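Local atomic coordinates of glutathione S-transferase 2 (Onchocerca volvulus, PDB entry 1TU7), a protein that catalyses the conjugation of glutathione to electrophilic substrates as a pi-class homodimer and appears to be central to detoxification in this parasitic nematode. Residues P122-L125 against A126-E129; T84-I87 against D88-E92. One frame throughout, in Å; residues are numbered along the deposited sequence.

Contact 1. Residues P122-L125 against A126-E129; sequences PGEL and AKFE
E124 and K127 lie side by side along one flank of the helix and meet at their polar ends. K127 NZ forms a salt bridge at 3.1 Å with E124 OE1, which offers its syn lone pair. The glutamate chain bends at chi2 (-47°) to bring its carboxylate alongside the extended lysine. A water joins the same two groups: it donates to E124 OE2 at 2.8 Å and accepts from K127 NZ at 2.7 Å. K127 NZ also donates a hydrogen bond to F47 O of the second subunit. Both side chains are only partly exposed; the water lies at this flank, and the second subunit borders K127.

The packed side is formed by L125 and F128, which are both buried. F128 CD1 comes within 3.3 Å of E124 O, and L125 CA sits at the edge of the ring. The backbone bonds are uneven. A126 N to P122 O and E129 N to L125 O are both 2.9 Å, whereas K127 N makes weak bonds to G123 O and E124 O. The E129 carboxylate reaches L174 N and L175 N at the start of helix 173-183. L125 packs on L175 of that helix. F128 touches L175 as well as V94 and L97 of helix 81-107.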
loop_
_atom_site.group_PDB
_atom_site.type_symbol
_atom_site.label_atom_id
_atom_site.label_comp_id
_atom_site.label_asym_id
_atom_site.label_seq_id
_atom_site.Cartn_x
_atom_site.Cartn_y
_atom_site.Cartn_z
ATOM N N PRO A 122 2.921 14.313 16.304
ATOM C CA PRO A 122 1.626 14.825 16.774
ATOM C C PRO A 122 0.651 15.152 15.634
ATOM O O PRO A 122 -0.495 14.740 15.725
ATOM C CB PRO A 122 2.020 16.083 17.577
ATOM C CG PRO A 122 3.441 15.730 18.050
ATOM C CD PRO A 122 4.058 15.086 16.847
ATOM N N GLY A 123 1.098 15.835 14.587
ATOM C CA GLY A 123 0.240 16.155 13.464
ATOM C C GLY A 123 -0.244 14.930 12.727
ATOM O O GLY A 123 -1.351 14.913 12.156
ATOM N N GLU A 124 0.590 13.900 12.695
ATOM C CA GLU A 124 0.166 12.672 12.038
ATOM C C GLU A 124 -0.903 11.972 12.860
ATOM O O GLU A 124 -1.907 11.526 12.302
ATOM C CB GLU A 124 1.359 11.760 11.762
ATOM C CG GLU A 124 2.320 12.352 10.735
ATOM C CD GLU A 124 1.578 12.874 9.530
ATOM O OE1 GLU A 124 1.572 14.124 9.306
ATOM O OE2 GLU A 124 0.938 12.060 8.845
ATOM N N LEU A 125 -0.724 11.895 14.171
ATOM C CA LEU A 125 -1.745 11.290 15.010
ATOM C C LEU A 125 -3.037 12.069 14.982
ATOM O O LEU A 125 -4.109 11.487 15.037
ATOM C CB LEU A 125 -1.264 11.161 16.455
ATOM C CG LEU A 125 -0.109 10.202 16.691
ATOM C CD1 LEU A 125 0.390 10.275 18.118
ATOM C CD2 LEU A 125 -0.527 8.731 16.388
ATOM N N ALA A 126 -2.929 13.386 14.887
ATOM C CA ALA A 126 -4.119 14.213 14.832
ATOM C C ALA A 126 -5.010 13.841 13.669
ATOM O O ALA A 126 -6.240 13.896 13.771
ATOM C CB ALA A 126 -3.741 15.672 14.752
ATOM N N LYS A 127 -4.414 13.451 12.544
ATOM C CA LYS A 127 -5.196 13.066 11.384
ATOM C C LYS A 127 -6.032 11.834 11.719
ATOM O O LYS A 127 -7.182 11.721 11.320
ATOM C CB LYS A 127 -4.272 12.767 10.192
ATOM C CG LYS A 127 -3.626 14.003 9.636
ATOM C CD LYS A 127 -2.426 13.688 8.724
ATOM C CE LYS A 127 -1.814 14.975 8.182
ATOM N NZ LYS A 127 -0.705 14.697 7.217
ATOM N N PHE A 128 -5.434 10.888 12.428
ATOM C CA PHE A 128 -6.157 9.681 12.860
ATOM C C PHE A 128 -7.235 9.934 13.918
ATOM O O PHE A 128 -8.283 9.309 13.881
ATOM C CB PHE A 128 -5.209 8.606 13.359
ATOM C CG PHE A 128 -4.303 8.095 12.319
ATOM C CD1 PHE A 128 -2.981 8.401 12.317
ATOM C CD2 PHE A 128 -4.823 7.323 11.281
ATOM C CE1 PHE A 128 -2.157 7.914 11.325
ATOM C CE2 PHE A 128 -4.012 6.841 10.306
ATOM C CZ PHE A 128 -2.683 7.160 10.324
ATOM N N GLU A 129 -6.934 10.808 14.878
ATOM C CA GLU A 129 -7.881 11.145 15.913
ATOM C C GLU A 129 -9.138 11.733 15.252
ATOM O O GLU A 129 -10.262 11.406 15.653
ATOM C CB GLU A 129 -7.231 12.139 16.875
ATOM C CG GLU A 129 -8.117 12.642 18.005
ATOM C CD GLU A 129 -8.277 11.676 19.149
ATOM O OE1 GLU A 129 -9.086 11.966 20.058
ATOM O OE2 GLU A 129 -7.601 10.641 19.197
HETATM O O HOH W 1 0.521 12.598 6.095
#

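Contact 2. Residues T84-I87 against D88-E92; sequences TTYI and DMFCE
Y86 and F90 both carry CG opposite the backbone N (chi1 179° and -155°), which sends their rings out side by side, one turn apart. The rings meet as an offset edge-to-face pair, with centroids 5.9 Å apart. The edge of F90 is turned toward the face of Y86. F90 CD1 meets the hydroxyl end of the tyrosine obliquely, 3.8 Å from Y86 CZ and 3.6 Å from Y86 OH. M89 and Y86 cross obliquely. The methionine chain bends at chi3, and M89 CE lies 4.1 Å from Y86 CD2.

M89 N to T85 O and F90 N to Y86 O are both 2.9 Å and nearly straight, while D88 N to T84 O is longer at 3.3 Å. L131 of helix 109-132 packs against Y86, M89 and F90.

T84 OG1 bonds N77 O, ahead of the helix, and T85 OG1 bonds E81 O in its first turn. D88 OD2 makes a salt bridge with R68 NE of the second subunit. Residues 84-92 lie on the first long helix of the all-helical C-terminal domain of the GST fold. Y86 and F90 face the helix bundle, while D88, with T85 and M89 beside it, borders the second subunit.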
loop_
_atom_site.group_PDB
_atom_site.type_symbol
_atom_site.label_atom_id
_atom_site.label_comp_id
_atom_site.label_asym_id
_atom_site.label_seq_id
_atom_site.Cartn_x
_atom_site.Cartn_y
_atom_site.Cartn_z
ATOM N N THR A 84 -15.854 -1.015 3.046
ATOM C CA THR A 84 -14.661 -1.658 2.504
ATOM C C THR A 84 -13.625 -0.612 2.057
ATOM O O THR A 84 -12.429 -0.744 2.300
ATOM C CB THR A 84 -15.061 -2.573 1.349
ATOM O OG1 THR A 84 -16.000 -3.536 1.831
ATOM C CG2 THR A 84 -13.850 -3.359 0.791
ATOM N N THR A 85 -14.103 0.419 1.368
ATOM C CA THR A 85 -13.247 1.487 0.922
ATOM C C THR A 85 -12.681 2.267 2.102
ATOM O O THR A 85 -11.497 2.605 2.134
ATOM C CB THR A 85 -14.045 2.427 0.029
ATOM O OG1 THR A 85 -14.486 1.715 -1.129
ATOM C CG2 THR A 85 -13.217 3.583 -0.469
ATOM N N TYR A 86 -13.535 2.557 3.080
ATOM C CA TYR A 86 -13.125 3.337 4.241
ATOM C C TYR A 86 -12.016 2.681 5.041
ATOM O O TYR A 86 -11.002 3.307 5.374
ATOM C CB TYR A 86 -14.331 3.616 5.147
ATOM C CG TYR A 86 -13.944 4.398 6.380
ATOM C CD1 TYR A 86 -14.051 3.868 7.621
ATOM C CD2 TYR A 86 -13.478 5.697 6.282
ATOM C CE1 TYR A 86 -13.709 4.558 8.749
ATOM C CE2 TYR A 86 -13.134 6.421 7.412
ATOM C CZ TYR A 86 -13.266 5.849 8.633
ATOM O OH TYR A 86 -12.927 6.561 9.775
ATOM N N ILE A 87 -12.174 1.401 5.351
ATOM C CA ILE A 87 -11.150 0.731 6.116
ATOM C C ILE A 87 -9.846 0.615 5.363
ATOM O O ILE A 87 -8.795 0.660 5.959
ATOM C CB ILE A 87 -11.608 -0.630 6.646
ATOM C CG1 ILE A 87 -11.901 -1.634 5.525
ATOM C CG2 ILE A 87 -12.755 -0.411 7.619
ATOM C CD1 ILE A 87 -12.412 -2.975 6.007
ATOM N N ASP A 88 -9.915 0.466 4.043
ATOM C CA ASP A 88 -8.721 0.421 3.197
ATOM C C ASP A 88 -8.024 1.750 3.248
ATOM O O ASP A 88 -6.830 1.848 3.515
ATOM C CB ASP A 88 -9.181 0.059 1.793
ATOM C CG ASP A 88 -8.102 -0.184 0.827
ATOM O OD1 ASP A 88 -6.899 -0.051 1.157
ATOM O OD2 ASP A 88 -8.444 -0.532 -0.346
ATOM N N MET A 89 -8.792 2.804 3.011
ATOM C CA MET A 89 -8.252 4.155 3.061
ATOM C C MET A 89 -7.575 4.399 4.430
ATOM O O MET A 89 -6.473 4.939 4.507
ATOM C CB MET A 89 -9.389 5.146 2.825
ATOM C CG MET A 89 -8.972 6.576 2.822
ATOM S SD MET A 89 -10.414 7.685 2.674
ATOM C CE MET A 89 -10.701 8.064 4.341
ATOM N N PHE A 90 -8.247 4.026 5.506
ATOM C CA PHE A 90 -7.720 4.204 6.858
ATOM C C PHE A 90 -6.405 3.423 7.027
ATOM O O PHE A 90 -5.396 3.963 7.483
ATOM C CB PHE A 90 -8.773 3.755 7.888
ATOM C CG PHE A 90 -8.638 4.397 9.254
ATOM C CD1 PHE A 90 -9.665 5.150 9.768
ATOM C CD2 PHE A 90 -7.517 4.251 10.018
ATOM C CE1 PHE A 90 -9.557 5.778 10.961
ATOM C CE2 PHE A 90 -7.432 4.878 11.253
ATOM C CZ PHE A 90 -8.453 5.650 11.704
ATOM N N CYS A 91 -6.425 2.162 6.629
ATOM C CA CYS A 91 -5.271 1.294 6.747
ATOM C C CYS A 91 -4.097 1.842 5.941
ATOM O O CYS A 91 -2.956 1.827 6.402
ATOM C CB CYS A 91 -5.644 -0.122 6.331
ATOM S SG CYS A 91 -4.444 -1.365 6.900
ATOM N N GLU A 92 -4.371 2.374 4.765
ATOM C CA GLU A 92 -3.330 3.000 3.960
ATOM C C GLU A 92 -2.725 4.210 4.663
ATOM O O GLU A 92 -1.514 4.447 4.571
ATOM C CB GLU A 92 -3.837 3.378 2.574
ATOM C CG GLU A 92 -4.112 2.180 1.671
ATOM C CD GLU A 92 -2.854 1.414 1.330
ATOM O OE1 GLU A 92 -2.713 0.292 1.828
ATOM O OE2 GLU A 92 -1.988 2.024 0.649
#

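In the fold
Both contacts are single-helix contacts, on consecutive helices of the C-terminal domain. Contact 2, on helix 81-107, is buried throughout; contact 1, on helix 109-132, is only partly buried. Their centres are 16 Å apart, yet they touch: F128 CD2 lies 3.6 Å from F90 CE2. The two phenylalanines pack where helices 81-107 and 109-132 meet. The chemistry follows position. Within contact 2 the side chains meet through apolar and aromatic packing, whereas contact 1 adds a hydrated ion pair on its more exposed flank. Each also reaches the second subunit, contact 1 through K127 and contact 2 through the charge of D88 and the packing of M89.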